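Local coordinates for ethanolamine utilization protein EutL (Clostridium perfringens, PDB 4U6I) that probably builds, as a trimer of tandem BMC domains, part of the protein shell around bacterial microcompartments that break down ethanolamine, at residues A[8-13]-A[101-106]; A[170-175]-A[185-190]. One frame throughout, in Å; residues are numbered along the deposited sequence. Where two conformers were deposited one is given.

Contact 1: residues A[8-13]-A[101-106]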
ATOM      1  N   PRO A   8      -6.136  -8.364 -20.727  1.00 58.37           N
ATOM      2  CA  PRO A   8      -4.918  -8.275 -19.918  1.00 55.89           C
ATOM      3  C   PRO A   8      -3.676  -8.306 -20.799  1.00 68.75           C
ATOM      4  O   PRO A   8      -3.741  -8.837 -21.906  1.00 61.54           O
ATOM      5  CB  PRO A   8      -5.003  -9.513 -19.030  1.00 54.55           C
ATOM      6  CG  PRO A   8      -5.711 -10.506 -19.879  1.00 74.99           C
ATOM      7  CD  PRO A   8      -6.695  -9.729 -20.714  1.00 60.73           C
ATOM      8  N   ASN A   9      -2.568  -7.749 -20.320  1.00 66.50           N
ATOM      9  CA  ASN A   9      -1.347  -7.682 -21.115  1.00 65.09           C
ATOM     10  C   ASN A   9      -0.107  -8.063 -20.323  1.00 55.33           C
ATOM     11  O   ASN A   9       0.097  -7.595 -19.201  1.00 53.60           O
ATOM     12  CB  ASN A   9      -1.165  -6.276 -21.690  1.00 58.00           C
ATOM     13  CG  ASN A   9      -2.382  -5.797 -22.457  1.00 75.04           C
ATOM     14  OD1 ASN A   9      -2.682  -6.297 -23.541  1.00 88.11           O
ATOM     15  ND2 ASN A   9      -3.084  -4.818 -21.900  1.00 80.15           N
ATOM     16  N   VAL A  10       0.719  -8.917 -20.915  1.00 56.23           N
ATOM     17  CA  VAL A  10       2.029  -9.224 -20.362  1.00 55.40           C
ATOM     18  C   VAL A  10       2.977  -8.095 -20.747  1.00 58.04           C
ATOM     19  O   VAL A  10       3.039  -7.696 -21.910  1.00 58.13           O
ATOM     20  CB  VAL A  10       2.566 -10.575 -20.870  1.00 56.37           C
ATOM     21  CG1 VAL A  10       3.958 -10.851 -20.311  1.00 60.49           C
ATOM     22  CG2 VAL A  10       1.611 -11.698 -20.490  1.00 66.93           C
ATOM     23  N   LEU A  11       3.707  -7.578 -19.764  1.00 66.81           N
ATOM     24  CA  LEU A  11       4.579  -6.427 -19.977  1.00 65.76           C
ATOM     25  C   LEU A  11       6.035  -6.840 -20.135  1.00 59.63           C
ATOM     26  O   LEU A  11       6.770  -6.252 -20.929  1.00 63.17           O
ATOM     27  CB  LEU A  11       4.441  -5.440 -18.816  1.00 54.13           C
ATOM     28  CG  LEU A  11       3.034  -4.879 -18.593  1.00 54.18           C
ATOM     29  CD1 LEU A  11       2.998  -4.022 -17.337  1.00 52.13           C
ATOM     30  CD2 LEU A  11       2.565  -4.079 -19.801  1.00 62.48           C
ATOM     31  N   SER A  12       6.444  -7.857 -19.381  0.57 54.94           N
ATOM     32  CA  SER A  12       7.827  -8.318 -19.400  0.57 55.54           C
ATOM     33  C   SER A  12       7.936  -9.789 -19.012  0.57 55.10           C
ATOM     34  O   SER A  12       7.160 -10.287 -18.196  0.57 53.69           O
ATOM     35  CB  SER A  12       8.680  -7.466 -18.458  0.57 63.50           C
ATOM     36  OG  SER A  12      10.026  -7.908 -18.449  0.57 63.08           O
ATOM     37  N   VAL A  13       8.907 -10.475 -19.609  1.00 58.32           N
ATOM     38  CA  VAL A  13       9.166 -11.882 -19.319  1.00 57.93           C
ATOM     39  C   VAL A  13      10.672 -12.120 -19.362  1.00 65.66           C
ATOM     40  O   VAL A  13      11.345 -11.684 -20.295  1.00 59.63           O
ATOM     41  CB  VAL A  13       8.459 -12.825 -20.325  1.00 59.46           C
ATOM     42  CG1 VAL A  13       8.871 -14.278 -20.096  1.00 62.08           C
ATOM     43  CG2 VAL A  13       6.946 -12.680 -20.231  1.00 57.38           C
ATOM     44  N   ALA A 101       2.819 -21.481 -21.204  1.00 65.74           N
ATOM     45  CA  ALA A 101       1.497 -21.873 -20.732  1.00 63.09           C
ATOM     46  C   ALA A 101       0.824 -20.711 -20.007  1.00 60.86           C
ATOM     47  O   ALA A 101      -0.393 -20.537 -20.087  1.00 70.40           O
ATOM     48  CB  ALA A 101       1.598 -23.083 -19.816  1.00 68.80           C
ATOM     49  N   THR A 102       1.622 -19.917 -19.301  1.00 70.46           N
ATOM     50  CA  THR A 102       1.108 -18.741 -18.611  1.00 56.95           C
ATOM     51  C   THR A 102       0.640 -17.707 -19.628  1.00 57.49           C
ATOM     52  O   THR A 102      -0.470 -17.184 -19.529  1.00 57.01           O
ATOM     53  CB  THR A 102       2.170 -18.111 -17.686  1.00 55.38           C
ATOM     54  OG1 THR A 102       2.638 -19.091 -16.751  1.00 57.45           O
ATOM     55  CG2 THR A 102       1.593 -16.925 -16.922  1.00 53.51           C
ATOM     56  N   LEU A 103       1.494 -17.421 -20.607  1.00 62.87           N
ATOM     57  CA  LEU A 103       1.180 -16.452 -21.652  1.00 59.99           C
ATOM     58  C   LEU A 103      -0.062 -16.849 -22.439  1.00 63.46           C
ATOM     59  O   LEU A 103      -0.912 -16.009 -22.736  1.00 74.24           O
ATOM     60  CB  LEU A 103       2.369 -16.292 -22.604  1.00 70.32           C
ATOM     61  CG  LEU A 103       3.304 -15.110 -22.333  1.00 84.71           C
ATOM     62  CD1 LEU A 103       3.710 -15.033 -20.868  1.00 76.08           C
ATOM     63  CD2 LEU A 103       4.538 -15.204 -23.218  1.00 96.86           C
ATOM     64  N   ASP A 104      -0.162 -18.131 -22.777  1.00 63.09           N
ATOM     65  CA  ASP A 104      -1.299 -18.630 -23.541  1.00 68.09           C
ATOM     66  C   ASP A 104      -2.611 -18.407 -22.793  1.00 63.68           C
ATOM     67  O   ASP A 104      -3.610 -18.013 -23.391  1.00 74.23           O
ATOM     68  CB  ASP A 104      -1.124 -20.118 -23.857  1.00 73.02           C
ATOM     69  CG  ASP A 104      -0.032 -20.379 -24.880  1.00 81.31           C
ATOM     70  OD1 ASP A 104       0.310 -19.452 -25.644  1.00 96.02           O
ATOM     71  OD2 ASP A 104       0.481 -21.517 -24.924  1.00 70.51           O
ATOM     72  N   PHE A 105      -2.605 -18.648 -21.485  1.00 67.02           N
ATOM     73  CA  PHE A 105      -3.820 -18.495 -20.695  1.00 60.27           C
ATOM     74  C   PHE A 105      -4.214 -17.028 -20.551  1.00 68.41           C
ATOM     75  O   PHE A 105      -5.399 -16.692 -20.561  1.00 69.08           O
ATOM     76  CB  PHE A 105      -3.655 -19.119 -19.309  1.00 58.73           C
ATOM     77  CG  PHE A 105      -4.942 -19.207 -18.539  1.00 68.31           C
ATOM     78  CD1 PHE A 105      -5.758 -20.320 -18.658  1.00 64.55           C
ATOM     79  CD2 PHE A 105      -5.344 -18.172 -17.713  1.00 56.37           C
ATOM     80  CE1 PHE A 105      -6.946 -20.401 -17.957  1.00 59.88           C
ATOM     81  CE2 PHE A 105      -6.533 -18.249 -17.011  1.00 57.10           C
ATOM     82  CZ  PHE A 105      -7.334 -19.366 -17.134  1.00 57.52           C
ATOM     83  N   ILE A 106      -3.220 -16.156 -20.412  1.00 59.57           N
ATOM     84  CA  ILE A 106      -3.474 -14.727 -20.261  1.00 61.41           C
ATOM     85  C   ILE A 106      -4.123 -14.164 -21.526  1.00 59.10           C
ATOM     86  O   ILE A 106      -4.930 -13.237 -21.454  1.00 65.93           O
ATOM     87  CB  ILE A 106      -2.170 -13.957 -19.935  1.00 61.47           C
ATOM     88  CG1 ILE A 106      -1.728 -14.280 -18.504  1.00 54.03           C
ATOM     89  CG2 ILE A 106      -2.363 -12.445 -20.088  1.00 55.74           C
ATOM     90  CD1 ILE A 106      -0.372 -13.718 -18.115  1.00 53.12           C
TER
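The carbonyl oxygen of Ile106 meets two ring carbons of Pro8: Pro8 CG lies 3.2 Å from Ile106 O, and Pro8 CD is a looser second neighbour. No hydrogen bond joins 8-13 to 101-106, so these touches are van der Waals contacts. Pro8 and Ile106 run past each other in opposite senses, bringing Pro8 CG to 3.9 Å from Ile106 CG2. Val10 occupies the middle. Its CG1 is anti to the backbone N (chi1 178°), which leaves CG2 as the branch that meets the helix, 3.7 Å from Ile106 CD1. The same Val10 CG2 is 4.0 Å from Leu103 CD1, and both leucine and isoleucine cross the valine at about a right angle. Leu103, with chi1 at an unusual -97°, also brings CD1 to 4.1 Å from Val13 CG2. Ile39 of strand 35-41 touches both Val10 and Leu103, extending the apolar layer, while Leu215 of the second subunit packs on Val10. Strand 10-13 and helix 101-106 run almost antiparallel, at 175°, with axes 10.9 Å apart. That spacing and the all-carbon side-chain pairs mark helix-on-sheet packing in an alpha/beta BMC domain, held by shape and burial rather than by directed polar bonds.

Contact 2: residues A[170-175]-A[185-190]; sequences VEMCEF and AGALLT
Met172 and Leu189 form the apolar centre of this antiparallel hairpin, with Met172 CB 3.9 Å from Leu189 CD2. Bends at chi2 and chi3 fold the methionine along its neighbours and bring Met172 SD to 3.4 Å from Ala187 CB. The other leucine branch is used as well: Leu189 CD1 lies 3.9 Å from Val170 CG2. Helix 154-167 covers the face bearing Met172, Phe175 and Ala187, through Leu165, Met158 and Leu161. On the face bearing Glu171, Glu174, Leu188 and Thr190, the Cys173 thiol lies against the Thr190 methyl. With OG1 turned opposite the backbone N (chi1 -161°), CG2 of Thr190 falls between N and the carbonyl carbon; OG1 is hydrogen-bonded to Ala146 O. Glu174 and Leu188 lie side by side, and Glu174 OE1 sits 3.3 Å from Leu188 CD1. The backbone ladder pairs Glu171 with Thr190 through two reciprocal bonds. Beyond it, Leu188 O receives two N-H groups: Cys173 N at 2.9 Å, nearly in line with the carbonyl (165°), and Glu174 N in a weak bond of 3.3 Å. Two residues thus face one, a classic beta bulge, and the helix-like Cys173 psi of -44° marks the extra residue. Leu188 N returns a bond to Glu174 O, at 2.8 Å. At the outer edge, Met172 N is hydrogen-bonded to Glu22 OE1 of the third subunit, so the hairpin's edge strand also belongs to a subunit interface. Glu174 OE1, by contrast, is buried here without a polar partner in the model, a setting that may disfavour a charge there. The hydrogen bonds that join the two segments all run from backbone to backbone, with apolar contacts on the faces.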
ATOM      1  N   VAL A 170     -21.750 -23.261  -2.196  1.00 67.48           N
ATOM      2  CA  VAL A 170     -20.314 -23.031  -2.246  1.00 64.53           C
ATOM      3  C   VAL A 170     -19.787 -22.592  -0.885  1.00 65.60           C
ATOM      4  O   VAL A 170     -20.520 -22.019  -0.079  1.00 68.41           O
ATOM      5  CB  VAL A 170     -19.948 -21.969  -3.304  1.00 67.38           C
ATOM      6  CG1 VAL A 170     -20.210 -22.503  -4.706  1.00 67.46           C
ATOM      7  CG2 VAL A 170     -20.724 -20.677  -3.063  1.00 61.97           C
ATOM      8  N   GLU A 171     -18.514 -22.884  -0.639  1.00 73.29           N
ATOM      9  CA  GLU A 171     -17.831 -22.466   0.580  1.00 71.20           C
ATOM     10  C   GLU A 171     -16.832 -21.363   0.265  1.00 63.97           C
ATOM     11  O   GLU A 171     -16.140 -21.425  -0.749  1.00 62.94           O
ATOM     12  CB  GLU A 171     -17.105 -23.646   1.228  1.00 62.46           C
ATOM     13  CG  GLU A 171     -18.004 -24.599   1.994  1.00 87.96           C
ATOM     14  CD  GLU A 171     -17.268 -25.843   2.450  1.00 84.03           C
ATOM     15  OE1 GLU A 171     -16.026 -25.788   2.577  1.00102.01           O
ATOM     16  OE2 GLU A 171     -17.930 -26.879   2.677  1.00104.94           O
ATOM     17  N   MET A 172     -16.760 -20.356   1.129  1.00 57.26           N
ATOM     18  CA  MET A 172     -15.729 -19.334   1.004  1.00 55.03           C
ATOM     19  C   MET A 172     -14.426 -19.879   1.573  1.00 54.76           C
ATOM     20  O   MET A 172     -14.293 -20.069   2.781  1.00 90.27           O
ATOM     21  CB  MET A 172     -16.135 -18.045   1.720  1.00 54.19           C
ATOM     22  CG  MET A 172     -15.031 -16.988   1.752  1.00 52.14           C
ATOM     23  SD  MET A 172     -15.548 -15.382   1.117  1.00 88.93           S
ATOM     24  CE  MET A 172     -16.894 -14.983   2.224  1.00 52.18           C
ATOM     25  N   CYS A 173     -13.468 -20.126   0.687  1.00 54.01           N
ATOM     26  CA  CYS A 173     -12.195 -20.720   1.069  1.00 53.98           C
ATOM     27  C   CYS A 173     -11.182 -19.653   1.444  1.00 64.23           C
ATOM     28  O   CYS A 173     -10.456 -19.791   2.428  1.00 77.67           O
ATOM     29  CB  CYS A 173     -11.652 -21.579  -0.069  1.00 71.25           C
ATOM     30  SG  CYS A 173     -12.687 -22.984  -0.468  1.00 90.86           S
ATOM     31  N   GLU A 174     -11.131 -18.596   0.643  1.00 62.56           N
ATOM     32  CA  GLU A 174     -10.231 -17.487   0.905  1.00 50.32           C
ATOM     33  C   GLU A 174     -10.910 -16.158   0.607  1.00 57.37           C
ATOM     34  O   GLU A 174     -11.491 -15.966  -0.461  1.00 54.18           O
ATOM     35  CB  GLU A 174      -8.960 -17.613   0.073  1.00 54.08           C
ATOM     36  CG  GLU A 174      -7.852 -16.664   0.527  1.00 73.21           C
ATOM     37  CD  GLU A 174      -6.878 -16.320  -0.577  1.00 95.06           C
ATOM     38  OE1 GLU A 174      -7.120 -16.721  -1.732  1.00125.94           O
ATOM     39  OE2 GLU A 174      -5.870 -15.642  -0.291  1.00140.57           O
ATOM     40  N   PHE A 175     -10.817 -15.248   1.567  1.00 51.72           N
ATOM     41  CA  PHE A 175     -11.424 -13.931   1.466  1.00 52.33           C
ATOM     42  C   PHE A 175     -10.361 -12.886   1.144  1.00 57.51           C
ATOM     43  O   PHE A 175      -9.388 -12.741   1.880  1.00 45.87           O
ATOM     44  CB  PHE A 175     -12.144 -13.596   2.777  1.00 54.86           C
ATOM     45  CG  PHE A 175     -12.745 -12.219   2.818  1.00 53.93           C
ATOM     46  CD1 PHE A 175     -13.502 -11.740   1.761  1.00 54.17           C
ATOM     47  CD2 PHE A 175     -12.574 -11.413   3.931  1.00 47.00           C
ATOM     48  CE1 PHE A 175     -14.060 -10.477   1.808  1.00 55.74           C
ATOM     49  CE2 PHE A 175     -13.131 -10.151   3.983  1.00 46.77           C
ATOM     50  CZ  PHE A 175     -13.875  -9.683   2.921  1.00 58.58           C
ATOM     51  N   ALA A 185     -11.257  -6.370  -4.121  1.00 43.82           N
ATOM     52  CA  ALA A 185     -11.612  -7.345  -3.100  1.00 43.87           C
ATOM     53  C   ALA A 185     -12.340  -8.499  -3.765  1.00 44.73           C
ATOM     54  O   ALA A 185     -12.622  -8.450  -4.960  1.00 45.30           O
ATOM     55  CB  ALA A 185     -12.473  -6.720  -2.029  1.00 44.23           C
ATOM     56  N   GLY A 186     -12.644  -9.534  -2.992  1.00 47.49           N
ATOM     57  CA  GLY A 186     -13.347 -10.685  -3.522  1.00 51.02           C
ATOM     58  C   GLY A 186     -13.032 -11.946  -2.748  1.00 46.28           C
ATOM     59  O   GLY A 186     -12.723 -11.885  -1.558  1.00 45.95           O
ATOM     60  N   ALA A 187     -13.104 -13.092  -3.416  1.00 47.06           N
ATOM     61  CA  ALA A 187     -12.873 -14.358  -2.740  1.00 47.62           C
ATOM     62  C   ALA A 187     -12.665 -15.522  -3.700  1.00 48.44           C
ATOM     63  O   ALA A 187     -13.003 -15.446  -4.882  1.00 48.87           O
ATOM     64  CB  ALA A 187     -14.040 -14.669  -1.811  1.00 48.72           C
ATOM     65  N   LEU A 188     -12.089 -16.592  -3.166  1.00 48.85           N
ATOM     66  CA  LEU A 188     -12.080 -17.889  -3.829  1.00 50.11           C
ATOM     67  C   LEU A 188     -13.148 -18.755  -3.180  1.00 51.72           C
ATOM     68  O   LEU A 188     -13.100 -19.004  -1.976  1.00 51.95           O
ATOM     69  CB  LEU A 188     -10.708 -18.560  -3.721  1.00 49.88           C
ATOM     70  CG  LEU A 188      -9.519 -17.816  -4.334  1.00 52.96           C
ATOM     71  CD1 LEU A 188      -8.245 -18.632  -4.167  1.00 48.69           C
ATOM     72  CD2 LEU A 188      -9.762 -17.500  -5.805  1.00 48.66           C
ATOM     73  N   LEU A 189     -14.119 -19.194  -3.978  1.00 53.27           N
ATOM     74  CA  LEU A 189     -15.176 -20.075  -3.496  1.00 55.13           C
ATOM     75  C   LEU A 189     -14.993 -21.460  -4.098  1.00 57.61           C
ATOM     76  O   LEU A 189     -14.510 -21.586  -5.222  1.00 59.16           O
ATOM     77  CB  LEU A 189     -16.559 -19.531  -3.857  1.00 55.86           C
ATOM     78  CG  LEU A 189     -16.852 -18.056  -3.582  1.00 66.10           C
ATOM     79  CD1 LEU A 189     -18.318 -17.769  -3.872  1.00 66.13           C
ATOM     80  CD2 LEU A 189     -16.495 -17.664  -2.154  1.00 55.71           C
ATOM     81  N   THR A 190     -15.376 -22.494  -3.356  1.00 58.10           N
ATOM     82  CA  THR A 190     -15.268 -23.864  -3.848  1.00 60.16           C
ATOM     83  C   THR A 190     -16.604 -24.586  -3.784  1.00 62.28           C
ATOM     84  O   THR A 190     -17.484 -24.230  -3.003  1.00 62.63           O
ATOM     85  CB  THR A 190     -14.216 -24.675  -3.059  1.00 63.75           C
ATOM     86  OG1 THR A 190     -13.828 -25.825  -3.820  1.00 62.22           O
ATOM     87  CG2 THR A 190     -14.752 -25.114  -1.693  1.00 63.10           C
TER

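Overall arrangement
Contact 1 and contact 2 lie on opposite sides of the chain's centre, their own centres 25 Å apart and their nearest atoms about 12 Å apart. They share no helix or strand. Each is partly buried and involves a strand that is outermost in its sheet within the chain, 10-16 in the four-stranded sheet and 171-176 in the six-stranded one; the first meets the second subunit, the other the third. Contact 1 joins a strand to a helix across a layer, mainly through side-chain packing, with no hydrogen bond across it. Contact 2 joins neighbouring strands within one layer, with five backbone hydrogen bonds, one of them weak. Both contain a classic bulge, but at 8-13 it faces Thr40, outside the contact, whereas at 170-175 it shapes the pairing itself.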